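Local coordinates for protein MATE family efflux transporter (Vibrio cholerae, PDB 6IDP) that probably exports drugs and other toxic compounds from the cell, driven by protons, as a multidrug transporter of the MATE family, at residues A73-S76 with R77-A81; F278-V281 with A282-A285; R296-A300 with K301-H305; Q347-N350 with L351-I355. All blocks are in the same frame, centred on the assembly; numbering follows the deposited sequence.

Contact 1: residues A73-S76 with R77-A81; sequences AVIS and RAIGA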
loop_
_atom_site.group_PDB
_atom_site.type_symbol
_atom_site.label_atom_id
_atom_site.label_comp_id
_atom_site.label_asym_id
_atom_site.label_seq_id
_atom_site.Cartn_x
_atom_site.Cartn_y
_atom_site.Cartn_z
ATOM N N ALA A 73 0.685 -6.279 -13.554
ATOM C CA ALA A 73 -0.077 -7.406 -14.076
ATOM C C ALA A 73 -0.014 -7.513 -15.604
ATOM O O ALA A 73 0.188 -8.598 -16.146
ATOM C CB ALA A 73 -1.525 -7.313 -13.620
ATOM N N VAL A 74 -0.186 -6.394 -16.296
ATOM C CA VAL A 74 -0.267 -6.428 -17.750
ATOM C C VAL A 74 1.110 -6.591 -18.392
ATOM O O VAL A 74 1.274 -7.372 -19.331
ATOM C CB VAL A 74 -0.952 -5.166 -18.303
ATOM C CG1 VAL A 74 -0.979 -5.195 -19.823
ATOM C CG2 VAL A 74 -2.366 -5.059 -17.753
ATOM N N ILE A 75 2.102 -5.871 -17.879
ATOM C CA ILE A 75 3.440 -5.926 -18.456
ATOM C C ILE A 75 4.142 -7.261 -18.193
ATOM O O ILE A 75 4.765 -7.816 -19.099
ATOM C CB ILE A 75 4.320 -4.769 -17.939
ATOM C CG1 ILE A 75 3.775 -3.436 -18.456
ATOM C CG2 ILE A 75 5.766 -4.946 -18.380
ATOM C CD1 ILE A 75 4.687 -2.258 -18.209
ATOM N N SER A 76 4.032 -7.790 -16.975
ATOM C CA SER A 76 4.702 -9.053 -16.655
ATOM C C SER A 76 4.110 -10.206 -17.464
ATOM O O SER A 76 4.836 -11.089 -17.918
ATOM C CB SER A 76 4.633 -9.360 -15.154
ATOM O OG SER A 76 3.303 -9.579 -14.717
ATOM N N ARG A 77 2.796 -10.187 -17.657
ATOM C CA ARG A 77 2.141 -11.203 -18.472
ATOM C C ARG A 77 2.605 -11.118 -19.923
ATOM O O ARG A 77 2.865 -12.141 -20.557
ATOM C CB ARG A 77 0.618 -11.066 -18.394
ATOM C CG ARG A 77 -0.124 -12.152 -19.148
ATOM C CD ARG A 77 -1.608 -12.108 -18.855
ATOM N NE ARG A 77 -2.325 -13.168 -19.554
ATOM C CZ ARG A 77 -3.587 -13.504 -19.307
ATOM N NH1 ARG A 77 -4.276 -12.864 -18.372
ATOM N NH2 ARG A 77 -4.159 -14.484 -19.993
ATOM N N ALA A 78 2.721 -9.898 -20.440
ATOM C CA ALA A 78 3.211 -9.690 -21.799
ATOM C C ALA A 78 4.624 -10.247 -21.959
ATOM O O ALA A 78 4.953 -10.844 -22.984
ATOM C CB ALA A 78 3.179 -8.214 -22.161
ATOM N N ILE A 79 5.454 -10.054 -20.939
ATOM C CA ILE A 79 6.812 -10.585 -20.961
ATOM C C ILE A 79 6.790 -12.111 -20.976
ATOM O O ILE A 79 7.506 -12.740 -21.754
ATOM C CB ILE A 79 7.637 -10.097 -19.754
ATOM C CG1 ILE A 79 7.759 -8.573 -19.773
ATOM C CG2 ILE A 79 9.020 -10.737 -19.762
ATOM C CD1 ILE A 79 8.464 -8.000 -18.567
ATOM N N GLY A 80 5.955 -12.698 -20.124
ATOM C CA GLY A 80 5.826 -14.143 -20.061
ATOM C C GLY A 80 5.426 -14.754 -21.392
ATOM O O GLY A 80 5.853 -15.860 -21.730
ATOM N N ALA A 81 4.616 -14.026 -22.153
ATOM C CA ALA A 81 4.136 -14.500 -23.447
ATOM C C ALA A 81 5.138 -14.216 -24.565
ATOM O O ALA A 81 4.876 -14.511 -25.730
ATOM C CB ALA A 81 2.792 -13.868 -23.771
#
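Val-74 and Ala-78, Ile-75 and Ile-79, and Ser-76 and Gly-80 pair through their backbones one helical turn apart. Ala-78 N reaches Val-74 O at 3.1 Å, while Ile-79 N to Ile-75 O and Gly-80 N to Ser-76 O are both 3.0 Å. The bond one step earlier, Arg-77 N to Ala-73 O, is stretched to 3.4 Å and weak. These i to i+4 bonds form the last turns of helix 54-80, which lies in the first MatE domain; Ala-81 already belongs to the turn that follows, leading to helix 84-111. On the side facing that helix the two isoleucines cross obliquely, with CG2 of Ile-75 meeting CD1 of Ile-79 at 4.1 Å. Ile-79 keeps CG1 beside its own backbone N (chi1 -61°), which lays CG1 over the carbonyl of the preceding turn, 3.2 Å from Ile-75 O. Leu-90 covers Ile-75, and Ala-87 lies on Ile-79. In Ser-76, chi1 of 65° puts OG between the backbone N and the carbonyl carbon, and it hydrogen-bonds back to Thr-72 O. Arg-77 runs out fully extended from the helix, its CB 3.4 Å from Ala-73 O.

Contact 2: residues F278-V281 with A282-A285; sequences FALV and AVLA. With OLC ((2R)-2,3-dihydroxypropyl (9Z)-octadec-9-enoate), chain N.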
loop_
_atom_site.group_PDB
_atom_site.type_symbol
_atom_site.label_atom_id
_atom_site.label_comp_id
_atom_site.label_asym_id
_atom_site.label_seq_id
_atom_site.Cartn_x
_atom_site.Cartn_y
_atom_site.Cartn_z
ATOM N N PHE A 278 2.864 -2.872 11.206
ATOM C CA PHE A 278 4.224 -3.378 11.316
ATOM C C PHE A 278 4.264 -4.903 11.339
ATOM O O PHE A 278 5.147 -5.510 10.734
ATOM C CB PHE A 278 4.906 -2.818 12.564
ATOM C CG PHE A 278 5.620 -1.521 12.330
ATOM C CD1 PHE A 278 6.832 -1.500 11.659
ATOM C CD2 PHE A 278 5.085 -0.324 12.780
ATOM C CE1 PHE A 278 7.497 -0.309 11.437
ATOM C CE2 PHE A 278 5.747 0.872 12.562
ATOM C CZ PHE A 278 6.954 0.878 11.890
ATOM N N ALA A 279 3.306 -5.521 12.024
ATOM C CA ALA A 279 3.257 -6.979 12.108
ATOM C C ALA A 279 3.031 -7.615 10.738
ATOM O O ALA A 279 3.380 -8.775 10.520
ATOM C CB ALA A 279 2.168 -7.419 13.079
ATOM N N LEU A 280 2.456 -6.846 9.818
ATOM C CA LEU A 280 2.123 -7.349 8.489
ATOM C C LEU A 280 3.038 -6.790 7.401
ATOM O O LEU A 280 2.691 -6.819 6.220
ATOM C CB LEU A 280 0.666 -7.019 8.150
ATOM C CG LEU A 280 -0.431 -7.902 8.754
ATOM C CD1 LEU A 280 -1.784 -7.223 8.623
ATOM C CD2 LEU A 280 -0.456 -9.275 8.091
ATOM N N VAL A 281 4.202 -6.283 7.794
ATOM C CA VAL A 281 5.089 -5.638 6.835
ATOM C C VAL A 281 5.685 -6.644 5.843
ATOM O O VAL A 281 5.952 -6.297 4.694
ATOM C CB VAL A 281 6.226 -4.856 7.553
ATOM C CG1 VAL A 281 7.180 -5.802 8.265
ATOM C CG2 VAL A 281 6.971 -3.966 6.568
ATOM N N ALA A 282 5.869 -7.890 6.267
ATOM C CA ALA A 282 6.403 -8.908 5.366
ATOM C C ALA A 282 5.352 -9.315 4.342
ATOM O O ALA A 282 5.675 -9.590 3.182
ATOM C CB ALA A 282 6.883 -10.119 6.142
ATOM N N VAL A 283 4.094 -9.362 4.773
ATOM C CA VAL A 283 3.002 -9.674 3.864
ATOM C C VAL A 283 2.851 -8.534 2.861
ATOM O O VAL A 283 2.658 -8.764 1.663
ATOM C CB VAL A 283 1.679 -9.904 4.616
ATOM C CG1 VAL A 283 0.561 -10.226 3.640
ATOM C CG2 VAL A 283 1.836 -11.028 5.627
ATOM N N LEU A 284 2.965 -7.306 3.361
ATOM C CA LEU A 284 2.899 -6.113 2.525
ATOM C C LEU A 284 3.972 -6.146 1.434
ATOM O O LEU A 284 3.691 -5.866 0.267
ATOM C CB LEU A 284 3.046 -4.857 3.386
ATOM C CG LEU A 284 2.496 -3.536 2.841
ATOM C CD1 LEU A 284 3.520 -2.796 1.984
ATOM C CD2 LEU A 284 1.196 -3.763 2.072
ATOM N N ALA A 285 5.196 -6.497 1.816
ATOM C CA ALA A 285 6.293 -6.625 0.863
ATOM C C ALA A 285 5.979 -7.670 -0.204
ATOM O O ALA A 285 6.318 -7.498 -1.376
ATOM C CB ALA A 285 7.586 -6.983 1.587
HETATM C C18 OLC N . 6.358 -7.177 15.725
HETATM C C17 OLC N . 6.337 -7.804 14.348
HETATM C C16 OLC N . 7.573 -7.383 13.585
HETATM C C12 OLC N . 10.141 -7.796 9.408
HETATM C C15 OLC N . 7.568 -8.014 12.209
HETATM C C13 OLC N . 8.947 -8.320 10.177
HETATM C C14 OLC N . 8.711 -7.449 11.391
HETATM O O HOH W 1 4.666 -9.563 8.333
#
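Leu-280 and Val-283 lie side by side and point the same way, CD2 of the leucine meeting CG2 of the valine at 3.8 Å. Val-283 holds CG2 beside its backbone N, anti to the carbonyl carbon, and that places this methyl, rather than CG1, against the leucine. The backbone here starts a new helix: Leu-284 N bonds to Leu-280 O at 2.9 Å, and Ala-285 N to Val-281 O at 3.0 Å. The N-H of Ala-282 is taken up by a water, 2.9 Å away, which in turn donates to Ala-279 O at 2.7 Å and so spans the interrupted turn. Val-281 turns CG1 to a monoolein chain, with C13 of the lipid 3.6 Å from it, and also packs on Leu-22, Val-25 and Met-29 of helix 5-39. Farther out, Gln-321 and Val-317 of helix 303-330 and Met-367 of helix 360-375 cover Val-283, and Leu-360 and Leu-363 lie on Leu-280. The whole is a break between two consecutive helices in the buried interior of the transporter, next to a bound lipid chain: Leu-280 leaves helical geometry at the end of helix 263-279 and serves at once as N-cap of helix 281-299, with a water bridging the gap.

Contact 3: residues R296-A300 with K301-H305; sequences RMLGA and KEITH. With OLC ((2R)-2,3-dihydroxypropyl (9Z)-octadec-9-enoate), chain H.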
loop_
_atom_site.group_PDB
_atom_site.type_symbol
_atom_site.label_atom_id
_atom_site.label_comp_id
_atom_site.label_asym_id
_atom_site.label_seq_id
_atom_site.Cartn_x
_atom_site.Cartn_y
_atom_site.Cartn_z
ATOM N N ARG A 296 4.086 -13.043 -14.897
ATOM C CA ARG A 296 5.013 -13.592 -15.879
ATOM C C ARG A 296 4.746 -15.079 -16.107
ATOM O O ARG A 296 4.776 -15.555 -17.243
ATOM C CB ARG A 296 6.465 -13.379 -15.438
ATOM C CG ARG A 296 7.483 -13.629 -16.550
ATOM C CD ARG A 296 8.872 -13.925 -16.001
ATOM N NE ARG A 296 8.863 -15.075 -15.100
ATOM C CZ ARG A 296 8.842 -16.343 -15.502
ATOM N NH1 ARG A 296 8.823 -16.636 -16.796
ATOM N NH2 ARG A 296 8.835 -17.322 -14.607
ATOM N N MET A 297 4.484 -15.806 -15.023
ATOM C CA MET A 297 4.236 -17.239 -15.113
ATOM C C MET A 297 2.947 -17.529 -15.879
ATOM O O MET A 297 2.880 -18.492 -16.645
ATOM C CB MET A 297 4.190 -17.873 -13.718
ATOM C CG MET A 297 5.564 -18.074 -13.085
ATOM S SD MET A 297 5.509 -18.805 -11.428
ATOM C CE MET A 297 4.218 -17.834 -10.681
ATOM N N LEU A 298 1.931 -16.692 -15.680
ATOM C CA LEU A 298 0.676 -16.833 -16.416
ATOM C C LEU A 298 0.896 -16.660 -17.918
ATOM O O LEU A 298 0.333 -17.398 -18.725
ATOM C CB LEU A 298 -0.364 -15.824 -15.919
ATOM C CG LEU A 298 -1.711 -15.841 -16.653
ATOM C CD1 LEU A 298 -2.311 -17.239 -16.647
ATOM C CD2 LEU A 298 -2.689 -14.835 -16.054
ATOM N N GLY A 299 1.726 -15.690 -18.286
ATOM C CA GLY A 299 2.020 -15.438 -19.686
ATOM C C GLY A 299 2.759 -16.594 -20.337
ATOM O O GLY A 299 2.540 -16.903 -21.508
ATOM N N ALA A 300 3.632 -17.236 -19.565
ATOM C CA ALA A 300 4.453 -18.332 -20.061
ATOM C C ALA A 300 3.778 -19.686 -19.861
ATOM O O ALA A 300 4.380 -20.726 -20.124
ATOM C CB ALA A 300 5.810 -18.322 -19.378
ATOM N N LYS A 301 2.535 -19.657 -19.385
ATOM C CA LYS A 301 1.749 -20.866 -19.135
ATOM C C LYS A 301 2.378 -21.802 -18.102
ATOM O O LYS A 301 2.155 -23.011 -18.141
ATOM C CB LYS A 301 1.515 -21.630 -20.444
ATOM C CG LYS A 301 0.577 -20.921 -21.394
ATOM C CD LYS A 301 -0.732 -20.634 -20.697
ATOM C CE LYS A 301 -1.646 -19.775 -21.541
ATOM N NZ LYS A 301 -2.850 -19.406 -20.752
ATOM N N GLU A 302 3.150 -21.243 -17.176
ATOM C CA GLU A 302 3.683 -22.018 -16.060
ATOM C C GLU A 302 2.635 -22.125 -14.953
ATOM O O GLU A 302 2.819 -21.593 -13.856
ATOM C CB GLU A 302 4.970 -21.381 -15.522
ATOM C CG GLU A 302 6.078 -21.249 -16.556
ATOM C CD GLU A 302 7.325 -20.580 -16.000
ATOM O OE1 GLU A 302 7.444 -20.463 -14.761
ATOM O OE2 GLU A 302 8.187 -20.167 -16.804
ATOM N N ILE A 303 1.541 -22.824 -15.242
ATOM C CA ILE A 303 0.390 -22.853 -14.344
ATOM C C ILE A 303 0.638 -23.680 -13.078
ATOM O O ILE A 303 0.161 -23.321 -11.999
ATOM C CB ILE A 303 -0.865 -23.387 -15.073
ATOM C CG1 ILE A 303 -1.088 -22.614 -16.379
ATOM C CG2 ILE A 303 -2.096 -23.287 -14.179
ATOM C CD1 ILE A 303 -1.123 -21.102 -16.202
ATOM N N THR A 304 1.382 -24.777 -13.204
ATOM C CA THR A 304 1.748 -25.578 -12.039
ATOM C C THR A 304 2.529 -24.738 -11.035
ATOM O O THR A 304 2.247 -24.761 -9.834
ATOM C CB THR A 304 2.602 -26.800 -12.420
ATOM O OG1 THR A 304 1.864 -27.647 -13.308
ATOM C CG2 THR A 304 2.988 -27.594 -11.174
ATOM N N HIS A 305 3.504 -23.993 -11.546
ATOM C CA HIS A 305 4.356 -23.153 -10.716
ATOM C C HIS A 305 3.577 -22.028 -10.037
ATOM O O HIS A 305 3.911 -21.631 -8.923
ATOM C CB HIS A 305 5.497 -22.571 -11.550
ATOM C CG HIS A 305 6.509 -23.586 -11.977
ATOM N ND1 HIS A 305 7.370 -23.380 -13.034
ATOM C CD2 HIS A 305 6.803 -24.814 -11.488
ATOM C CE1 HIS A 305 8.146 -24.437 -13.179
ATOM N NE2 HIS A 305 7.823 -25.322 -12.254
HETATM C C18 OLC H . -9.655 -26.344 -6.695
HETATM C C10 OLC H . -3.564 -26.665 -12.780
HETATM C C9 OLC H . -2.311 -27.066 -12.468
HETATM C C17 OLC H . -9.086 -25.102 -7.352
HETATM C C11 OLC H . -4.771 -27.280 -12.106
HETATM C C8 OLC H . -2.060 -28.139 -11.432
HETATM C C16 OLC H . -8.052 -25.475 -8.399
HETATM C C12 OLC H . -5.966 -26.354 -12.212
HETATM C C7 OLC H . -0.841 -27.781 -10.607
HETATM C C15 OLC H . -8.730 -25.783 -9.719
HETATM C C13 OLC H . -6.523 -26.102 -10.825
HETATM C C6 OLC H . -0.932 -28.429 -9.240
HETATM C C14 OLC H . -7.852 -25.375 -10.890
HETATM C C5 OLC H . -0.117 -27.636 -8.241
HETATM C C4 OLC H . -0.590 -27.935 -6.834
HETATM O O HOH W 2 -1.941 -16.663 -20.335
#
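Met-297 and Glu-302 meet first through the backbone, where Glu-302 N bonds to Met-297 O at 2.8 Å while Lys-301, with positive phi (61°), sends a weaker bond back to Leu-298 O. Glu-302 then gathers the side chains. Its CG stands beside its own N and the chain runs extended from there, carrying the carboxylate to the guanidinium of Arg-296, which bends at chi3 (57°) to meet it. OE1 lies 3.4 Å from NH2 of Arg-296, a salt bridge with a weak hydrogen bond, and OE2 sits at the guanidinium edge, in its plane, although the two flat groups are turned 62° apart. The same OE1 receives a long, weak but nearly straight bond from ND1 of His-305, in the plane of the imidazole ring. The charge of Arg-296 would be expected to stabilise the carboxylate. Met-297 crosses both partners at about a right angle, CG 3.5 Å from OE1 of Glu-302 and SD 3.8 Å from CB of His-305. On another flank CD1 of Leu-298 touches CD1 of Ile-303 at 4.1 Å. Lys-301 folds back so that NZ reaches O of Leu-438, in what is probably a tag remnant at the C-terminus, and a water links it to Leu-298 O. This is a Schellman motif closing helix 281-299, run directly into the N-cap of helix 303-330 at Glu-302, a tight turn between two consecutive helices.

Contact 4: residues Q347-N350 with L351-I355; sequences QILN and LHLVI. With OLC ((2R)-2,3-dihydroxypropyl (9Z)-octadec-9-enoate), chain E.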
loop_
_atom_site.group_PDB
_atom_site.type_symbol
_atom_site.label_atom_id
_atom_site.label_comp_id
_atom_site.label_asym_id
_atom_site.label_seq_id
_atom_site.Cartn_x
_atom_site.Cartn_y
_atom_site.Cartn_z
ATOM N N GLN A 347 -3.735 -0.395 29.133
ATOM C CA GLN A 347 -4.557 -1.523 29.557
ATOM C C GLN A 347 -5.442 -2.028 28.416
ATOM O O GLN A 347 -5.609 -3.234 28.233
ATOM C CB GLN A 347 -5.421 -1.145 30.762
ATOM C CG GLN A 347 -4.674 -1.117 32.089
ATOM C CD GLN A 347 -5.604 -0.901 33.267
ATOM O OE1 GLN A 347 -6.824 -0.860 33.108
ATOM N NE2 GLN A 347 -5.033 -0.766 34.459
ATOM N N ILE A 348 -6.009 -1.098 27.655
ATOM C CA ILE A 348 -6.859 -1.450 26.525
ATOM C C ILE A 348 -6.015 -1.979 25.367
ATOM O O ILE A 348 -6.416 -2.908 24.664
ATOM C CB ILE A 348 -7.697 -0.242 26.056
ATOM C CG1 ILE A 348 -8.600 0.244 27.194
ATOM C CG2 ILE A 348 -8.532 -0.607 24.838
ATOM C CD1 ILE A 348 -9.455 1.450 26.834
ATOM N N LEU A 349 -4.836 -1.393 25.185
ATOM C CA LEU A 349 -3.903 -1.847 24.161
ATOM C C LEU A 349 -3.391 -3.253 24.474
ATOM O O LEU A 349 -3.217 -4.071 23.572
ATOM C CB LEU A 349 -2.735 -0.866 24.030
ATOM C CG LEU A 349 -1.618 -1.232 23.050
ATOM C CD1 LEU A 349 -2.158 -1.410 21.631
ATOM C CD2 LEU A 349 -0.520 -0.177 23.086
ATOM N N ASN A 350 -3.156 -3.525 25.756
ATOM C CA ASN A 350 -2.758 -4.856 26.216
ATOM C C ASN A 350 -3.763 -5.911 25.755
ATOM O O ASN A 350 -3.385 -7.007 25.334
ATOM C CB ASN A 350 -2.632 -4.871 27.744
ATOM C CG ASN A 350 -1.874 -6.081 28.268
ATOM O OD1 ASN A 350 -1.721 -7.092 27.579
ATOM N ND2 ASN A 350 -1.403 -5.983 29.508
ATOM N N LEU A 351 -5.046 -5.566 25.826
ATOM C CA LEU A 351 -6.107 -6.462 25.384
ATOM C C LEU A 351 -6.070 -6.670 23.873
ATOM O O LEU A 351 -6.266 -7.781 23.387
ATOM C CB LEU A 351 -7.472 -5.916 25.801
ATOM C CG LEU A 351 -8.643 -6.873 25.582
ATOM C CD1 LEU A 351 -8.438 -8.148 26.383
ATOM C CD2 LEU A 351 -9.952 -6.209 25.954
ATOM N N HIS A 352 -5.822 -5.594 23.135
ATOM C CA HIS A 352 -5.756 -5.668 21.683
ATOM C C HIS A 352 -4.656 -6.626 21.235
ATOM O O HIS A 352 -4.840 -7.412 20.309
ATOM C CB HIS A 352 -5.519 -4.277 21.088
ATOM C CG HIS A 352 -5.260 -4.285 19.613
ATOM N ND1 HIS A 352 -6.252 -4.070 18.683
ATOM C CD2 HIS A 352 -4.117 -4.481 18.912
ATOM C CE1 HIS A 352 -5.732 -4.135 17.468
ATOM N NE2 HIS A 352 -4.443 -4.382 17.579
ATOM N N LEU A 353 -3.519 -6.563 21.919
ATOM C CA LEU A 353 -2.331 -7.309 21.524
ATOM C C LEU A 353 -2.424 -8.816 21.773
ATOM O O LEU A 353 -1.601 -9.575 21.260
ATOM C CB LEU A 353 -1.104 -6.750 22.248
ATOM C CG LEU A 353 -0.703 -5.327 21.861
ATOM C CD1 LEU A 353 0.565 -4.910 22.592
ATOM C CD2 LEU A 353 -0.521 -5.223 20.351
ATOM N N VAL A 354 -3.409 -9.248 22.559
ATOM C CA VAL A 354 -3.575 -10.675 22.835
ATOM C C VAL A 354 -4.749 -11.270 22.068
ATOM O O VAL A 354 -4.921 -12.488 22.033
ATOM C CB VAL A 354 -3.788 -10.957 24.345
ATOM C CG1 VAL A 354 -2.603 -10.475 25.159
ATOM C CG2 VAL A 354 -5.078 -10.323 24.839
ATOM N N ILE A 355 -5.555 -10.412 21.454
ATOM C CA ILE A 355 -6.743 -10.871 20.745
ATOM C C ILE A 355 -6.580 -10.815 19.228
ATOM O O ILE A 355 -6.802 -11.808 18.538
ATOM C CB ILE A 355 -7.984 -10.042 21.142
ATOM C CG1 ILE A 355 -8.333 -10.279 22.612
ATOM C CG2 ILE A 355 -9.173 -10.394 20.260
ATOM C CD1 ILE A 355 -9.556 -9.510 23.084
HETATM C C8 OLC E . -1.597 -10.062 31.559
HETATM C C7 OLC E . -1.290 -11.302 30.749
HETATM C C6 OLC E . -2.562 -11.903 30.190
HETATM C C5 OLC E . -2.205 -13.088 29.318
HETATM C C4 OLC E . -2.993 -13.048 28.025
HETATM C C3 OLC E . -4.475 -13.183 28.311
HETATM C C2 OLC E . -5.196 -13.549 27.032
HETATM C C1 OLC E . -6.605 -14.000 27.346
#
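Leu-353 lies over the carbonyl of Leu-349, one turn back, and can be followed outward atom by atom. Its CB is 3.7 Å from Leu-349 O, and CG comes closer to the same oxygen, at 3.3 Å, while also meeting CD1 of Leu-349 at 4.2 Å, where the two leucines slant across each other. Beyond CG the branches part: CD1 stays 4.0 Å from Leu-349 O, and CD2 reaches the edge of the His-352 ring, in its plane. With CG beside the backbone N (chi1 -66°), the chain leans back toward the earlier turn and makes this overlap possible. Leu-349 O is also bonded by Leu-353 N, at 3.0 Å with the donor nearly in line with the carbonyl. The i to i+4 pattern, with His-352 N on Ile-348 O at 3.1 Å, belongs to helix 343-355, a short helix in the second MatE domain packed against helices 263-279, 332-339 and 379-435. Phe-275 and Thr-328 lie around Leu-353. His-352 meets Phe-411 edge-to-face, while its CB rests 3.4 Å from Leu-349 O. The amide of Asn-350 finds its partner outside these segments, ND2 bonding to Thr-333 OG1. Farther along, Val-354 presents CG1 to Asn-350 O on one hand and, 3.9 Å away, to C4 of a monoolein chain on the other.

Contacts 1 and 3 are neighbours although they lie in different MatE domains: their centres are about 10 Å apart, and Gly-80 O packs on CB of Ala-300 at 3.4 Å, with NH1 of Arg-77 equally near CD2 of Leu-298. The ends of helices 54-80 and 281-299 thus meet across the two MatE domains. Contact 2 opens that same helix 281-299, about 26 Å from contact 3 between centres, so these two mark its beginning and its end. The centre of contact 4 lies about 20 Å from that of contact 2 and about 44 Å from that of contact 1, across the chain's centre. Contacts 2, 3 and 4 each touch a different monoolein molecule.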